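PDB 5T7A: BH0236 protein from Bacillus halodurans, which probably recognises beta-1,3-glucan through a family 56 carbohydrate-binding module, the part of the protein in this model, and probably takes part in its hydrolysis. Local coordinates for residues P33-G38 against F100-L105; L64-G69 against D94-S99. One frame throughout, in Å; residues are numbered along the deposited sequence. Where two conformers were deposited one is given.

Contacts 1 and 2 share one long strand, 95-103: contact 2 uses its first half, where it pairs with 60-66, and contact 1 its far end, which faces strand 35-40 through side chains. Their centres are about 19 Å apart, on opposite sides of the chain's centre. Along the chain, 64-69 and 94-99 lie inside the loop that 33-38 and 100-105 close. The two meet where the CA atom of G38 packs 3.4 Å from the OH of Y98. F100, L64, L96 and Y98 all touch I49 of strand 46-53. The small ligands at both contacts are ethanediols, probably from the crystallisation liquor, and do not by themselves mark a glucan site.

Contact 1: residues P33-G38 against F100-L105; sequences PDYTAG and FTYEKL. With EDO (1,2-ethanediol), chain C.
F100 and A37 start a line of side-chain contacts across the interior of this all-beta module, a beta-sandwich in which strand 35-40 and the end of strand 95-103 face each other without being neighbours in the sheet. The CB of A37 sits 3.6 Å from CE2 of the F100 ring, with CZ a little farther off. F51, from strand 46-53, meets the rings of F100, Y35 and Y102 and so ties the aromatic cluster together.

Two residues on, Y102 turns inward again. Its CG lies between the backbone N and the carbonyl carbon (chi1 60°), which stands the ring up toward the loop at 33-34. There Y35 directs its edge at the Y102 face in an offset edge-to-face pair, planes at 68° and ring centroids 5.6 Å apart; Y35 CE2 comes closest, to Y102 CE1. Beyond this pair Y102 OH donates to D34 OD2 at 2.6 Å, and OD2 accepts through its anti lone pair. The carboxylate stands nearly perpendicular to the ring, at 81°, with OD2 in the ring plane at its edge.

K104 then takes the other carboxylate oxygen. Its chain, bent near the end at chi3 and chi4, crosses the aspartate and brings NZ to 2.8 Å from D34 OD1, a salt bridge on the syn side and somewhat out of the carboxylate plane. The lysine was modelled in two conformers, and the bridge described belongs to one of them. With the tyrosine proton on one oxygen and the ammonium on the other, D34 would probably stay ionised. An ethanediol closes the cluster: its O1 donates to D34 OD2 at 2.5 Å and accepts from K104 NZ at 3.1 Å.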
loop_
_atom_site.group_PDB
_atom_site.type_symbol
_atom_site.label_atom_id
_atom_site.label_comp_id
_atom_site.label_asym_id
_atom_site.label_seq_id
_atom_site.Cartn_x
_atom_site.Cartn_y
_atom_site.Cartn_z
ATOM N N PRO A 33 14.825 3.864 2.421
ATOM C CA PRO A 33 15.248 5.054 1.693
ATOM C C PRO A 33 14.445 5.453 0.432
ATOM O O PRO A 33 14.312 6.641 0.128
ATOM C CB PRO A 33 16.715 4.715 1.342
ATOM C CG PRO A 33 17.114 3.980 2.504
ATOM C CD PRO A 33 15.989 3.076 2.798
ATOM N N ASP A 34 13.865 4.494 -0.281
ATOM C CA ASP A 34 13.003 4.773 -1.401
ATOM C C ASP A 34 11.588 5.166 -1.121
ATOM O O ASP A 34 10.938 5.627 -2.024
ATOM C CB ASP A 34 12.946 3.532 -2.299
ATOM C CG ASP A 34 14.229 3.263 -3.048
ATOM O OD1 ASP A 34 15.119 4.109 -3.048
ATOM O OD2 ASP A 34 14.315 2.206 -3.720
ATOM N N TYR A 35 11.064 5.050 0.099
ATOM C CA TYR A 35 9.614 5.283 0.335
ATOM C C TYR A 35 9.236 5.316 1.819
ATOM O O TYR A 35 9.832 4.626 2.684
ATOM C CB TYR A 35 8.769 4.180 -0.334
ATOM C CG TYR A 35 9.023 2.783 0.141
ATOM C CD1 TYR A 35 8.441 2.277 1.259
ATOM C CD2 TYR A 35 9.923 1.953 -0.543
ATOM C CE1 TYR A 35 8.694 0.980 1.739
ATOM C CE2 TYR A 35 10.214 0.678 -0.066
ATOM C CZ TYR A 35 9.612 0.223 1.088
ATOM O OH TYR A 35 9.861 -1.041 1.589
ATOM N N THR A 36 8.115 5.992 2.071
ATOM C CA THR A 36 7.299 5.762 3.264
ATOM C C THR A 36 6.036 5.085 2.747
ATOM O O THR A 36 5.502 5.514 1.665
ATOM C CB THR A 36 6.864 7.047 3.941
ATOM O OG1 THR A 36 8.041 7.815 4.237
ATOM C CG2 THR A 36 6.145 6.746 5.224
ATOM N N ALA A 37 5.604 4.011 3.413
ATOM C CA ALA A 37 4.407 3.329 2.938
ATOM C C ALA A 37 3.635 2.788 4.109
ATOM O O ALA A 37 4.198 2.547 5.167
ATOM C CB ALA A 37 4.742 2.181 1.989
ATOM N N GLY A 38 2.316 2.597 3.948
ATOM C CA GLY A 38 1.601 2.120 5.095
ATOM C C GLY A 38 0.101 2.283 4.939
ATOM O O GLY A 38 -0.450 2.275 3.834
ATOM N N PHE A 100 4.472 -3.827 -2.469
ATOM C CA PHE A 100 4.476 -2.915 -3.586
ATOM C C PHE A 100 5.462 -3.292 -4.654
ATOM O O PHE A 100 6.545 -3.811 -4.349
ATOM C CB PHE A 100 4.814 -1.482 -3.118
ATOM C CG PHE A 100 3.915 -0.999 -1.996
ATOM C CD1 PHE A 100 2.725 -0.376 -2.258
ATOM C CD2 PHE A 100 4.300 -1.199 -0.662
ATOM C CE1 PHE A 100 1.908 0.079 -1.201
ATOM C CE2 PHE A 100 3.505 -0.776 0.338
ATOM C CZ PHE A 100 2.299 -0.145 0.105
ATOM N N THR A 101 5.131 -2.890 -5.880
ATOM C CA THR A 101 6.117 -2.885 -6.950
ATOM C C THR A 101 6.135 -1.431 -7.431
ATOM O O THR A 101 5.105 -0.940 -7.893
ATOM C CB THR A 101 5.762 -3.895 -8.066
ATOM O OG1 THR A 101 5.805 -5.232 -7.554
ATOM C CG2 THR A 101 6.741 -3.764 -9.223
ATOM N N TYR A 102 7.302 -0.794 -7.344
ATOM C CA TYR A 102 7.438 0.600 -7.676
ATOM C C TYR A 102 8.534 0.843 -8.666
ATOM O O TYR A 102 9.564 0.223 -8.653
ATOM C CB TYR A 102 7.719 1.447 -6.435
ATOM C CG TYR A 102 8.927 1.125 -5.672
ATOM C CD1 TYR A 102 8.963 0.109 -4.735
ATOM C CD2 TYR A 102 10.090 1.932 -5.821
ATOM C CE1 TYR A 102 10.135 -0.135 -4.013
ATOM C CE2 TYR A 102 11.229 1.692 -5.105
ATOM C CZ TYR A 102 11.265 0.673 -4.172
ATOM O OH TYR A 102 12.394 0.412 -3.453
ATOM N N GLU A 103 8.275 1.779 -9.552
ATOM C CA GLU A 103 9.280 2.158 -10.545
ATOM C C GLU A 103 10.191 3.239 -9.893
ATOM O O GLU A 103 9.739 4.096 -9.090
ATOM C CB GLU A 103 8.568 2.715 -11.732
ATOM C CG GLU A 103 9.456 3.001 -12.937
ATOM C CD GLU A 103 10.021 4.392 -12.961
ATOM O OE1 GLU A 103 9.621 5.292 -12.183
ATOM O OE2 GLU A 103 10.932 4.599 -13.820
ATOM N N LYS A 104 11.460 3.232 -10.247
ATOM C CA LYS A 104 12.369 4.296 -9.796
ATOM C C LYS A 104 13.467 4.452 -10.837
ATOM O O LYS A 104 14.325 3.616 -10.937
ATOM C CB LYS A 104 13.002 3.959 -8.433
ATOM C CG LYS A 104 13.973 5.038 -7.900
ATOM C CD LYS A 104 14.480 4.815 -6.478
ATOM C CE LYS A 104 15.562 3.734 -6.467
ATOM N NZ LYS A 104 16.601 3.930 -5.440
ATOM N N LEU A 105 13.414 5.527 -11.606
ATOM C CA LEU A 105 14.546 5.868 -12.537
ATOM C C LEU A 105 14.784 4.756 -13.594
ATOM O O LEU A 105 15.917 4.549 -14.033
ATOM C CB LEU A 105 15.830 6.178 -11.758
ATOM C CG LEU A 105 15.661 7.370 -10.826
ATOM C CD1 LEU A 105 16.902 7.523 -9.954
ATOM C CD2 LEU A 105 15.283 8.659 -11.519
HETATM C C1 EDO C . 16.340 0.139 -5.326
HETATM O O1 EDO C . 16.532 1.118 -4.236
HETATM C C2 EDO C . 17.392 -0.914 -5.138
HETATM O O2 EDO C . 18.642 -0.383 -5.475
#

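Contact 2: residues L64-G69 against D94-S99; sequences LKVNNG and DVLEYS. With EDO (1,2-ethanediol), chain F; EDO (1,2-ethanediol), chain E.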
loop_
_atom_site.group_PDB
_atom_site.type_symbol
_atom_site.label_atom_id
_atom_site.label_comp_id
_atom_site.label_asym_id
_atom_site.label_seq_id
_atom_site.Cartn_x
_atom_site.Cartn_y
_atom_site.Cartn_z
ATOM N N LEU A 64 -2.155 -7.257 -2.614
ATOM C CA LEU A 64 -2.775 -7.365 -1.286
ATOM C C LEU A 64 -3.517 -8.655 -1.110
ATOM O O LEU A 64 -3.970 -9.276 -2.086
ATOM C CB LEU A 64 -3.598 -6.135 -0.960
ATOM C CG LEU A 64 -4.807 -5.813 -1.837
ATOM C CD1 LEU A 64 -5.977 -6.625 -1.321
ATOM C CD2 LEU A 64 -5.102 -4.300 -1.832
ATOM N N LYS A 65 -3.620 -9.045 0.148
ATOM C CA LYS A 65 -4.485 -10.171 0.528
ATOM C C LYS A 65 -5.129 -9.850 1.829
ATOM O O LYS A 65 -4.534 -9.228 2.705
ATOM C CB LYS A 65 -3.627 -11.391 0.810
ATOM C CG LYS A 65 -2.826 -11.953 -0.303
ATOM C CD LYS A 65 -1.775 -12.902 0.299
ATOM C CE LYS A 65 -1.003 -13.522 -0.815
ATOM N NZ LYS A 65 -0.324 -14.782 -0.407
ATOM N N VAL A 66 -6.329 -10.384 2.044
ATOM C CA VAL A 66 -7.038 -10.161 3.277
ATOM C C VAL A 66 -7.303 -11.537 3.933
ATOM O O VAL A 66 -7.839 -12.408 3.242
ATOM C CB VAL A 66 -8.364 -9.482 3.013
ATOM C CG1 VAL A 66 -9.127 -9.356 4.340
ATOM C CG2 VAL A 66 -8.220 -8.114 2.343
ATOM N N ASN A 67 -6.919 -11.694 5.201
ATOM C CA ASN A 67 -7.035 -12.997 5.966
ATOM C C ASN A 67 -6.496 -14.155 5.113
ATOM O O ASN A 67 -7.107 -15.248 5.001
ATOM C CB ASN A 67 -8.495 -13.222 6.340
ATOM C CG ASN A 67 -9.058 -12.106 7.223
ATOM O OD1 ASN A 67 -8.352 -11.624 8.087
ATOM N ND2 ASN A 67 -10.263 -11.638 6.942
ATOM N N ASN A 68 -5.341 -13.911 4.513
ATOM C CA ASN A 68 -4.613 -14.891 3.726
ATOM C C ASN A 68 -5.416 -15.429 2.544
ATOM O O ASN A 68 -5.223 -16.587 2.118
ATOM C CB ASN A 68 -4.065 -16.045 4.610
ATOM C CG ASN A 68 -2.953 -16.815 3.915
ATOM O OD1 ASN A 68 -2.075 -16.235 3.287
ATOM N ND2 ASN A 68 -2.998 -18.144 4.001
ATOM N N GLY A 69 -6.297 -14.612 2.002
ATOM C CA GLY A 69 -7.020 -14.979 0.833
ATOM C C GLY A 69 -6.184 -14.838 -0.431
ATOM O O GLY A 69 -4.918 -14.669 -0.403
ATOM N N ASP A 94 -9.943 -8.127 10.684
ATOM C CA ASP A 94 -9.389 -8.436 9.362
ATOM C C ASP A 94 -7.864 -8.195 9.362
ATOM O O ASP A 94 -7.359 -7.234 9.983
ATOM C CB ASP A 94 -10.112 -7.697 8.245
ATOM C CG ASP A 94 -11.514 -8.208 8.033
ATOM O OD1 ASP A 94 -11.817 -9.227 8.610
ATOM O OD2 ASP A 94 -12.262 -7.621 7.250
ATOM N N VAL A 95 -7.114 -9.131 8.764
ATOM C CA VAL A 95 -5.682 -8.949 8.516
ATOM C C VAL A 95 -5.439 -8.591 7.021
ATOM O O VAL A 95 -5.757 -9.347 6.096
ATOM C CB VAL A 95 -4.812 -10.142 8.970
ATOM C CG1 VAL A 95 -3.406 -10.038 8.486
ATOM C CG2 VAL A 95 -4.832 -10.282 10.477
ATOM N N LEU A 96 -4.833 -7.432 6.794
ATOM C CA LEU A 96 -4.489 -6.990 5.433
ATOM C C LEU A 96 -2.976 -7.101 5.297
ATOM O O LEU A 96 -2.212 -6.523 6.054
ATOM C CB LEU A 96 -4.971 -5.545 5.236
ATOM C CG LEU A 96 -4.456 -4.855 3.961
ATOM C CD1 LEU A 96 -5.130 -5.444 2.750
ATOM C CD2 LEU A 96 -4.819 -3.383 4.087
ATOM N N GLU A 97 -2.549 -7.868 4.294
ATOM C CA GLU A 97 -1.131 -7.962 3.957
ATOM C C GLU A 97 -0.946 -7.279 2.614
ATOM O O GLU A 97 -1.766 -7.436 1.721
ATOM C CB GLU A 97 -0.634 -9.404 3.962
ATOM C CG GLU A 97 -0.417 -9.918 5.417
ATOM C CD GLU A 97 -0.023 -11.352 5.406
ATOM O OE1 GLU A 97 -0.934 -12.171 5.144
ATOM O OE2 GLU A 97 1.174 -11.635 5.664
ATOM N N TYR A 98 0.164 -6.559 2.436
ATOM C CA TYR A 98 0.317 -5.716 1.270
ATOM C C TYR A 98 1.782 -5.526 0.971
ATOM O O TYR A 98 2.632 -5.502 1.858
ATOM C CB TYR A 98 -0.364 -4.364 1.443
ATOM C CG TYR A 98 0.106 -3.545 2.615
ATOM C CD1 TYR A 98 -0.377 -3.797 3.905
ATOM C CD2 TYR A 98 0.973 -2.476 2.462
ATOM C CE1 TYR A 98 0.035 -3.069 4.978
ATOM C CE2 TYR A 98 1.390 -1.745 3.508
ATOM C CZ TYR A 98 0.945 -2.000 4.765
ATOM O OH TYR A 98 1.385 -1.235 5.818
ATOM N N SER A 99 2.077 -5.509 -0.334
ATOM C CA SER A 99 3.446 -5.256 -0.824
ATOM C C SER A 99 3.343 -4.381 -2.036
ATOM O O SER A 99 2.225 -4.166 -2.545
ATOM C CB SER A 99 4.138 -6.530 -1.171
ATOM O OG SER A 99 3.375 -7.271 -2.122
HETATM C C1 EDO F . -9.687 -11.102 -0.233
HETATM O O1 EDO F . -10.455 -11.009 -1.414
HETATM C C2 EDO F . -8.256 -10.756 -0.626
HETATM O O2 EDO F . -7.291 -11.753 -0.254
HETATM C C1 EDO E . 1.316 -12.883 2.081
HETATM O O1 EDO E . 0.805 -14.120 1.615
HETATM C C2 EDO E . 2.710 -13.162 2.543
HETATM O O2 EDO E . 2.791 -13.123 3.963
HETATM O O HOH W 1 -3.799 -11.573 4.741
HETATM O O HOH W 2 -0.372 -14.683 4.330
#
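K65 and E97 form the hydrogen-bonded pair at the heart of this contact. K65 N donates to E97 O and E97 N returns a bond to K65 O, both 2.9 Å, the second almost straight at 175°. On one side of the sheet the packing is close and apolar: CD1 of L96 lies 4.1 Å from CB of L64 and the same distance from CG2 of V66, fitting between the two. L64, L96 and Y98 are buried and touch I49, so this face looks into the interior there, while V66 at the turn end is partly exposed.

At the turn end, N67 N donates to V95 O at 2.8 Å, and the asparagine side chain carries the ladder one step further. With CG anti to the carbonyl carbon (chi1 -60°), its OD1 reaches back to accept a hydrogen bond from V95 N at 2.9 Å; the donor stands 36° above the amide plane, away from a lone pair. ND2 adds a weak bond to D94 OD1, while D94 OD2 is held by the backbone N of S91.

The K65-E97 face is looser and wet. The two charged ends do not meet. Water 2 donates to N68 OD1 and to E97 OE1 (2.7 Å), and an ethanediol donates to E97 OE2; its very short approach to K65 NZ is doubtful. K65 also makes a cation-pi contact with W113.

A type I' turn from V66 to G69, with both asparagines in the left-handed region, leads strand 60-66 into 72-79, while 60-66 pairs on its other edge with 95-103: an antiparallel beta ladder of a beta-sandwich, apolar inside and polar outside.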